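Local coordinates for T9SS C-terminal target domain-containing protein (Bacteroides cellulosilyticus, PDB 5JVK), which is a family 39 glycoside hydrolase of a gut symbiont and probably hydrolyses O-glycosidic bonds within carbohydrate chains, at residues 65-75 with 87-95; 342-353 with 385-396. All blocks are in the same frame, centred on the assembly; numbering follows the deposited sequence.

How the contacts relate
Following the chain from its N terminus, contact 1 (65-75 with 87-95) comes first: strand 69-78 pairs with strand 83-94 as a beta hairpin in the N-terminal beta domain, closing off 11 residues, mostly the far end of the hairpin. The chain then runs through most of the eight-stranded barrel before contact 2 opens. There 342-353, which follows barrel strand 335-341, meets 385-396, which follows the last barrel strand, 373-375, and 31 residues are closed off. The two closures lie in series, neither enclosing nor crossing the other. Their centres are about 20 Å apart, yet they touch: Arg396 NH1 lies 3.2 Å from Asn90 OD1, a probable hydrogen bond that ties barrel to beta domain.

Contact 1 (65-75 with 87-95); sequences VTELGYYTLEL and AVVNYAVVP
Val65 CG1 and Val93 CG2 meet tip to tip, and Leu68 then lays CD1 against Pro95 CB at 3.8 Å, its side chain about square to the proline. Gly69 begins the paired strand, bonding both ways with Val93. Tyr70 carries its ring obliquely past the Asn90 side chain, ring and amide planes 22° apart; its hydroxyl is bonded to Pro401 O. Tyr71 does double duty. With CG beside the backbone N (chi1 -68°), the ring slants back toward the turn at Glu67, CE2 3.8 Å from Val93 CG2, and OH donates to Glu67 O at 2.7 Å. A phenylalanine in its place would probably keep the valine contact but deprive Glu67 O of this donor, slackening the turn before the strand. Thr72 and Asn90 point the same way and share a water, 3.0 Å from Thr72 OG1 and 2.9 Å from Asn90 ND2. On the other face Leu73 CD2 lies beside Val89 CG2, while Leu73 N gives a 2.6 Å hydrogen bond to Val89 O. Leu75 and Ala87 bond in both directions. The alternation of hydrogen-bonded and non-hydrogen-bonded pairs is that of an antiparallel beta hairpin, here within a mixed five-stranded sheet.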
# COMPACT_ATOMS: atom_id res chain seq x y z
N VAL A 65 -24.55 -11.20 -7.99
CA VAL A 65 -24.11 -10.72 -6.68
C VAL A 65 -24.77 -9.38 -6.40
O VAL A 65 -24.48 -8.39 -7.08
CB VAL A 65 -22.57 -10.58 -6.63
CG1 VAL A 65 -22.11 -10.04 -5.28
CG2 VAL A 65 -21.91 -11.93 -6.94
N THR A 66 -25.66 -9.35 -5.41
CA THR A 66 -26.48 -8.17 -5.09
C THR A 66 -25.88 -7.21 -4.06
O THR A 66 -26.40 -6.10 -3.88
CB THR A 66 -27.87 -8.59 -4.56
OG1 THR A 66 -27.74 -9.23 -3.29
CG2 THR A 66 -28.56 -9.54 -5.54
N GLU A 67 -24.81 -7.62 -3.38
CA GLU A 67 -24.13 -6.79 -2.37
C GLU A 67 -22.62 -6.92 -2.48
O GLU A 67 -22.10 -7.96 -2.88
CB GLU A 67 -24.56 -7.20 -0.96
CG GLU A 67 -25.98 -6.83 -0.58
CD GLU A 67 -26.31 -7.20 0.86
OE1 GLU A 67 -25.48 -6.94 1.76
OE2 GLU A 67 -27.41 -7.75 1.11
N LEU A 68 -21.92 -5.86 -2.09
CA LEU A 68 -20.45 -5.86 -2.03
C LEU A 68 -19.95 -6.79 -0.92
O LEU A 68 -20.66 -7.07 0.05
CB LEU A 68 -19.91 -4.44 -1.79
CG LEU A 68 -20.20 -3.37 -2.84
CD1 LEU A 68 -19.61 -2.04 -2.41
CD2 LEU A 68 -19.67 -3.78 -4.20
N GLY A 69 -18.71 -7.25 -1.08
CA GLY A 69 -18.07 -8.06 -0.07
C GLY A 69 -16.85 -8.82 -0.53
O GLY A 69 -16.55 -8.89 -1.72
N TYR A 70 -16.15 -9.38 0.45
CA TYR A 70 -15.08 -10.34 0.27
C TYR A 70 -15.72 -11.72 0.38
O TYR A 70 -16.28 -12.06 1.44
CB TYR A 70 -14.02 -10.16 1.36
CG TYR A 70 -12.81 -11.05 1.20
CD1 TYR A 70 -11.85 -10.78 0.22
CD2 TYR A 70 -12.61 -12.16 2.03
CE1 TYR A 70 -10.74 -11.59 0.07
CE2 TYR A 70 -11.49 -12.97 1.88
CZ TYR A 70 -10.56 -12.68 0.90
OH TYR A 70 -9.46 -13.48 0.74
N TYR A 71 -15.65 -12.50 -0.69
CA TYR A 71 -16.34 -13.79 -0.78
C TYR A 71 -15.37 -14.95 -0.86
O TYR A 71 -14.28 -14.82 -1.42
CB TYR A 71 -17.27 -13.82 -2.00
CG TYR A 71 -18.44 -12.88 -1.89
CD1 TYR A 71 -19.69 -13.34 -1.45
CD2 TYR A 71 -18.32 -11.54 -2.24
CE1 TYR A 71 -20.77 -12.48 -1.35
CE2 TYR A 71 -19.40 -10.67 -2.14
CZ TYR A 71 -20.62 -11.14 -1.69
OH TYR A 71 -21.69 -10.29 -1.59
N THR A 72 -15.77 -16.09 -0.29
CA THR A 72 -15.13 -17.37 -0.55
C THR A 72 -15.91 -18.04 -1.68
O THR A 72 -17.14 -18.16 -1.60
CB THR A 72 -15.14 -18.29 0.69
OG1 THR A 72 -14.52 -17.61 1.79
CG2 THR A 72 -14.38 -19.58 0.42
N LEU A 73 -15.20 -18.45 -2.73
CA LEU A 73 -15.79 -19.11 -3.89
C LEU A 73 -15.56 -20.62 -3.79
O LEU A 73 -14.44 -21.09 -3.96
CB LEU A 73 -15.17 -18.56 -5.19
CG LEU A 73 -15.55 -19.21 -6.52
CD1 LEU A 73 -17.05 -19.21 -6.77
CD2 LEU A 73 -14.82 -18.49 -7.65
N GLU A 74 -16.63 -21.37 -3.51
CA GLU A 74 -16.59 -22.84 -3.45
C GLU A 74 -17.10 -23.40 -4.78
O GLU A 74 -18.26 -23.19 -5.13
CB GLU A 74 -17.46 -23.36 -2.30
CG GLU A 74 -16.95 -22.98 -0.92
CD GLU A 74 -18.03 -23.05 0.16
OE1 GLU A 74 -18.96 -23.88 0.04
OE2 GLU A 74 -17.93 -22.28 1.14
N LEU A 75 -16.23 -24.10 -5.51
CA LEU A 75 -16.57 -24.69 -6.82
C LEU A 75 -16.60 -26.21 -6.75
O LEU A 75 -15.73 -26.82 -6.12
CB LEU A 75 -15.58 -24.22 -7.89
CG LEU A 75 -15.70 -22.76 -8.33
CD1 LEU A 75 -14.46 -22.31 -9.08
CD2 LEU A 75 -16.94 -22.54 -9.19
N ALA A 87 -12.71 -26.90 -6.25
CA ALA A 87 -11.78 -25.78 -6.10
C ALA A 87 -12.32 -24.77 -5.10
O ALA A 87 -13.54 -24.59 -4.99
CB ALA A 87 -11.53 -25.12 -7.45
N VAL A 88 -11.41 -24.14 -4.36
CA VAL A 88 -11.76 -23.07 -3.41
C VAL A 88 -10.77 -21.92 -3.56
O VAL A 88 -9.56 -22.10 -3.40
CB VAL A 88 -11.76 -23.57 -1.94
CG1 VAL A 88 -12.18 -22.44 -1.00
CG2 VAL A 88 -12.68 -24.77 -1.78
N VAL A 89 -11.30 -20.74 -3.89
CA VAL A 89 -10.54 -19.49 -3.92
C VAL A 89 -11.39 -18.36 -3.34
O VAL A 89 -12.57 -18.57 -3.02
CB VAL A 89 -10.07 -19.11 -5.35
CG1 VAL A 89 -9.05 -20.12 -5.86
CG2 VAL A 89 -11.24 -18.99 -6.32
N ASN A 90 -10.80 -17.18 -3.19
CA ASN A 90 -11.53 -16.00 -2.75
C ASN A 90 -11.84 -15.08 -3.93
O ASN A 90 -11.16 -15.13 -4.96
CB ASN A 90 -10.74 -15.25 -1.67
CG ASN A 90 -10.65 -16.05 -0.38
OD1 ASN A 90 -9.59 -16.59 -0.05
ND2 ASN A 90 -11.75 -16.12 0.36
N TYR A 91 -12.89 -14.27 -3.77
CA TYR A 91 -13.37 -13.36 -4.80
C TYR A 91 -13.82 -12.05 -4.16
O TYR A 91 -14.70 -12.04 -3.30
CB TYR A 91 -14.52 -14.01 -5.57
CG TYR A 91 -14.87 -13.32 -6.87
CD1 TYR A 91 -14.11 -13.53 -8.02
CD2 TYR A 91 -15.96 -12.46 -6.95
CE1 TYR A 91 -14.42 -12.90 -9.22
CE2 TYR A 91 -16.29 -11.82 -8.14
CZ TYR A 91 -15.52 -12.04 -9.27
OH TYR A 91 -15.84 -11.41 -10.45
N ALA A 92 -13.20 -10.95 -4.58
CA ALA A 92 -13.44 -9.64 -3.99
C ALA A 92 -14.39 -8.83 -4.87
O ALA A 92 -14.04 -8.47 -5.99
CB ALA A 92 -12.12 -8.90 -3.80
N VAL A 93 -15.59 -8.55 -4.35
CA VAL A 93 -16.54 -7.64 -4.99
C VAL A 93 -16.42 -6.28 -4.30
O VAL A 93 -17.03 -6.04 -3.25
CB VAL A 93 -17.98 -8.19 -4.93
CG1 VAL A 93 -18.94 -7.25 -5.65
CG2 VAL A 93 -18.04 -9.59 -5.54
N VAL A 94 -15.63 -5.39 -4.90
CA VAL A 94 -15.23 -4.11 -4.28
C VAL A 94 -16.04 -2.93 -4.82
O VAL A 94 -16.61 -3.04 -5.91
CB VAL A 94 -13.71 -3.83 -4.47
CG1 VAL A 94 -12.89 -5.02 -3.99
CG2 VAL A 94 -13.37 -3.48 -5.92
N PRO A 95 -16.09 -1.81 -4.07
CA PRO A 95 -16.77 -0.62 -4.61
C PRO A 95 -15.99 -0.00 -5.76
O PRO A 95 -14.76 -0.04 -5.76
CB PRO A 95 -16.81 0.33 -3.41
CG PRO A 95 -15.69 -0.10 -2.54
CD PRO A 95 -15.62 -1.59 -2.69
O HOH W 1 -11.84 -17.11 3.06

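Contact 2 (342-353 with 385-396); sequences GWNSTTNLDIEQ and PDNIEHNFGLLR
Asn344 and Phe392 bring together two loops at one end of the eight-stranded (beta/alpha) barrel, one leading from strand 335-341 into helix 350-366, the other following strand 373-375. The apolar part centres on the Phe392 ring: Asn344 CB sits over its middle, 3.6 Å from the centroid and almost straight above it, a CH-pi contact. The amide of Asn344 stands steeply to the ring, the planes 72° apart. Ile388 CG2 packs against Thr346 CB.

Hydrogen bonds do the stitching. Held between backbone N and carbonyl carbon (chi1 62°), Asn344 CG turns OD1 toward the residues that follow, accepting from Thr347 N at 3.0 Å, an Asx motif consistent with a tight bend in the loop here. Ser345 N donates to Asn391 O at 2.9 Å, approaching from above the carbonyl plane, and Thr346 OG1 gives its proton to Pro385 O at 2.7 Å. Deeper in, the buried Gln353 NE2 serves both loops, donating to Trp343 O and to Gly393 O; Ser404 OG holds its OE1.

The one salt bridge of the contact lies on the flank toward the N-terminal beta domain. Asp350 uses its two oxygens separately: OD1 accepts from Ser345 OG, whereas OD2 forms a long salt bridge with Arg396, the carboxylate and guanidinium planes 64° apart and OD2 lying 3.5 Å from NH2.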
# COMPACT_ATOMS: atom_id res chain seq x y z
N GLY A 342 3.91 -2.13 6.37
CA GLY A 342 3.07 -3.30 6.17
C GLY A 342 3.06 -4.29 7.31
O GLY A 342 3.87 -4.21 8.23
N TRP A 343 2.10 -5.20 7.24
CA TRP A 343 1.96 -6.32 8.16
C TRP A 343 1.81 -7.58 7.31
O TRP A 343 1.35 -7.52 6.17
CB TRP A 343 0.73 -6.13 9.05
CG TRP A 343 0.87 -5.05 10.08
CD1 TRP A 343 1.14 -5.22 11.40
CD2 TRP A 343 0.74 -3.64 9.88
NE1 TRP A 343 1.19 -4.01 12.04
CE2 TRP A 343 0.95 -3.02 11.13
CE3 TRP A 343 0.47 -2.83 8.77
CZ2 TRP A 343 0.90 -1.63 11.30
CZ3 TRP A 343 0.42 -1.46 8.93
CH2 TRP A 343 0.63 -0.87 10.19
N ASN A 344 2.20 -8.72 7.88
CA ASN A 344 2.22 -10.00 7.15
C ASN A 344 1.33 -11.04 7.82
O ASN A 344 1.11 -10.99 9.03
CB ASN A 344 3.65 -10.53 7.01
CG ASN A 344 4.31 -10.82 8.34
OD1 ASN A 344 4.05 -11.85 8.97
ND2 ASN A 344 5.17 -9.91 8.78
N SER A 345 0.85 -11.99 7.02
CA SER A 345 -0.05 -13.06 7.50
C SER A 345 0.64 -14.21 8.26
O SER A 345 -0.04 -15.16 8.66
CB SER A 345 -0.89 -13.61 6.35
OG SER A 345 -1.67 -12.59 5.75
N THR A 346 1.96 -14.15 8.45
CA THR A 346 2.67 -15.12 9.30
C THR A 346 2.51 -14.76 10.78
O THR A 346 2.13 -15.61 11.58
CB THR A 346 4.16 -15.22 8.94
OG1 THR A 346 4.30 -15.63 7.57
CG2 THR A 346 4.88 -16.24 9.84
N THR A 347 2.79 -13.50 11.12
CA THR A 347 2.70 -13.01 12.51
C THR A 347 1.38 -12.29 12.85
O THR A 347 1.18 -11.88 14.00
CB THR A 347 3.88 -12.09 12.87
OG1 THR A 347 3.90 -10.97 11.98
CG2 THR A 347 5.20 -12.84 12.76
N ASN A 348 0.50 -12.12 11.86
CA ASN A 348 -0.87 -11.66 12.11
C ASN A 348 -1.87 -12.53 11.36
O ASN A 348 -1.53 -13.20 10.38
CB ASN A 348 -1.04 -10.20 11.67
CG ASN A 348 -0.49 -9.21 12.67
OD1 ASN A 348 -0.95 -9.13 13.81
ND2 ASN A 348 0.48 -8.43 12.26
N LEU A 349 -3.12 -12.50 11.82
CA LEU A 349 -4.24 -13.10 11.10
C LEU A 349 -4.47 -12.29 9.82
O LEU A 349 -4.10 -11.12 9.75
CB LEU A 349 -5.51 -13.06 11.96
CG LEU A 349 -5.51 -13.78 13.31
CD1 LEU A 349 -6.72 -13.36 14.13
CD2 LEU A 349 -5.49 -15.29 13.11
N ASP A 350 -5.08 -12.92 8.81
CA ASP A 350 -5.45 -12.21 7.58
C ASP A 350 -6.35 -11.00 7.88
O ASP A 350 -6.18 -9.94 7.27
CB ASP A 350 -6.19 -13.14 6.60
CG ASP A 350 -5.26 -14.04 5.79
OD1 ASP A 350 -4.04 -13.78 5.73
OD2 ASP A 350 -5.78 -15.01 5.20
N ILE A 351 -7.28 -11.17 8.81
CA ILE A 351 -8.23 -10.12 9.15
C ILE A 351 -7.57 -8.96 9.92
O ILE A 351 -7.99 -7.81 9.80
CB ILE A 351 -9.46 -10.69 9.91
CG1 ILE A 351 -10.66 -9.74 9.79
CG2 ILE A 351 -9.15 -10.99 11.37
CD1 ILE A 351 -11.25 -9.64 8.40
N GLU A 352 -6.52 -9.28 10.69
CA GLU A 352 -5.71 -8.25 11.35
C GLU A 352 -4.94 -7.41 10.33
O GLU A 352 -4.93 -6.18 10.41
CB GLU A 352 -4.76 -8.86 12.39
CG GLU A 352 -5.47 -9.36 13.64
CD GLU A 352 -4.58 -10.14 14.60
OE1 GLU A 352 -3.49 -10.61 14.20
OE2 GLU A 352 -4.98 -10.30 15.78
N GLN A 353 -4.32 -8.08 9.36
CA GLN A 353 -3.62 -7.41 8.25
C GLN A 353 -4.55 -6.43 7.51
O GLN A 353 -4.14 -5.31 7.19
CB GLN A 353 -3.06 -8.44 7.25
CG GLN A 353 -2.06 -7.85 6.24
CD GLN A 353 -1.90 -8.68 4.97
OE1 GLN A 353 -2.84 -9.31 4.48
NE2 GLN A 353 -0.69 -8.64 4.39
N PRO A 385 4.13 -20.66 4.42
CA PRO A 385 3.34 -19.95 5.43
C PRO A 385 4.16 -19.33 6.57
O PRO A 385 3.82 -18.24 7.03
CB PRO A 385 2.40 -21.04 5.97
CG PRO A 385 3.10 -22.33 5.71
CD PRO A 385 3.89 -22.12 4.45
N ASP A 386 5.22 -20.01 7.01
CA ASP A 386 6.04 -19.53 8.14
C ASP A 386 7.23 -18.62 7.75
O ASP A 386 8.07 -18.32 8.60
CB ASP A 386 6.51 -20.71 9.02
CG ASP A 386 7.57 -21.58 8.36
OD1 ASP A 386 7.52 -21.77 7.12
OD2 ASP A 386 8.45 -22.08 9.09
N ASN A 387 7.30 -18.21 6.48
CA ASN A 387 8.26 -17.21 6.00
C ASN A 387 7.53 -15.87 5.90
O ASN A 387 6.63 -15.72 5.07
CB ASN A 387 8.82 -17.64 4.64
CG ASN A 387 9.86 -16.68 4.07
OD1 ASN A 387 10.21 -15.67 4.69
ND2 ASN A 387 10.36 -16.99 2.89
N ILE A 388 7.92 -14.89 6.72
CA ILE A 388 7.22 -13.60 6.79
C ILE A 388 7.23 -12.83 5.46
O ILE A 388 6.25 -12.17 5.12
CB ILE A 388 7.71 -12.67 7.93
CG1 ILE A 388 9.17 -12.21 7.74
CG2 ILE A 388 7.54 -13.33 9.30
CD1 ILE A 388 9.57 -11.10 8.69
N GLU A 389 8.33 -12.94 4.72
CA GLU A 389 8.51 -12.22 3.46
C GLU A 389 7.59 -12.72 2.34
O GLU A 389 7.37 -12.00 1.37
CB GLU A 389 9.98 -12.28 3.01
CG GLU A 389 10.99 -11.64 3.98
CD GLU A 389 10.85 -10.13 4.13
OE1 GLU A 389 10.25 -9.46 3.26
OE2 GLU A 389 11.37 -9.59 5.13
N HIS A 390 7.07 -13.94 2.48
CA HIS A 390 6.10 -14.52 1.53
C HIS A 390 4.64 -14.22 1.88
O HIS A 390 3.74 -14.75 1.21
CB HIS A 390 6.28 -16.04 1.46
CG HIS A 390 7.57 -16.47 0.83
ND1 HIS A 390 7.85 -17.80 0.57
CD2 HIS A 390 8.63 -15.77 0.39
CE1 HIS A 390 9.04 -17.89 0.00
NE2 HIS A 390 9.54 -16.67 -0.12
N ASN A 391 4.38 -13.40 2.90
CA ASN A 391 3.01 -13.19 3.40
C ASN A 391 2.61 -11.72 3.64
O ASN A 391 1.59 -11.47 4.29
CB ASN A 391 2.83 -14.03 4.68
CG ASN A 391 2.86 -15.52 4.40
OD1 ASN A 391 3.84 -16.20 4.71
ND2 ASN A 391 1.80 -16.02 3.80
N PHE A 392 3.36 -10.77 3.07
CA PHE A 392 3.02 -9.34 3.17
C PHE A 392 1.96 -8.88 2.15
O PHE A 392 1.53 -7.73 2.20
CB PHE A 392 4.27 -8.47 3.00
CG PHE A 392 5.09 -8.32 4.24
CD1 PHE A 392 4.74 -7.37 5.21
CD2 PHE A 392 6.23 -9.09 4.45
CE1 PHE A 392 5.50 -7.22 6.36
CE2 PHE A 392 6.99 -8.94 5.60
CZ PHE A 392 6.63 -8.01 6.56
N GLY A 393 1.55 -9.77 1.24
CA GLY A 393 0.72 -9.38 0.10
C GLY A 393 -0.75 -9.08 0.36
O GLY A 393 -1.31 -9.50 1.37
N LEU A 394 -1.34 -8.33 -0.56
CA LEU A 394 -2.79 -8.17 -0.66
C LEU A 394 -3.39 -9.31 -1.49
O LEU A 394 -4.53 -9.73 -1.26
CB LEU A 394 -3.15 -6.82 -1.30
CG LEU A 394 -2.51 -5.57 -0.70
CD1 LEU A 394 -2.96 -4.33 -1.45
CD2 LEU A 394 -2.80 -5.43 0.79
N LEU A 395 -2.63 -9.79 -2.48
CA LEU A 395 -2.97 -10.98 -3.24
C LEU A 395 -2.02 -12.12 -2.89
O LEU A 395 -0.88 -11.87 -2.48
CB LEU A 395 -2.86 -10.71 -4.75
CG LEU A 395 -3.62 -9.52 -5.31
CD1 LEU A 395 -3.32 -9.38 -6.80
CD2 LEU A 395 -5.12 -9.66 -5.08
N ARG A 396 -2.49 -13.35 -3.06
CA ARG A 396 -1.64 -14.53 -2.93
C ARG A 396 -0.86 -14.73 -4.22
O ARG A 396 -1.09 -14.02 -5.21
CB ARG A 396 -2.49 -15.77 -2.64
CG ARG A 396 -3.33 -15.64 -1.39
CD ARG A 396 -3.80 -17.00 -0.89
NE ARG A 396 -4.35 -16.90 0.46
CZ ARG A 396 -5.58 -16.50 0.78
NH1 ARG A 396 -6.47 -16.15 -0.16
NH2 ARG A 396 -5.94 -16.46 2.06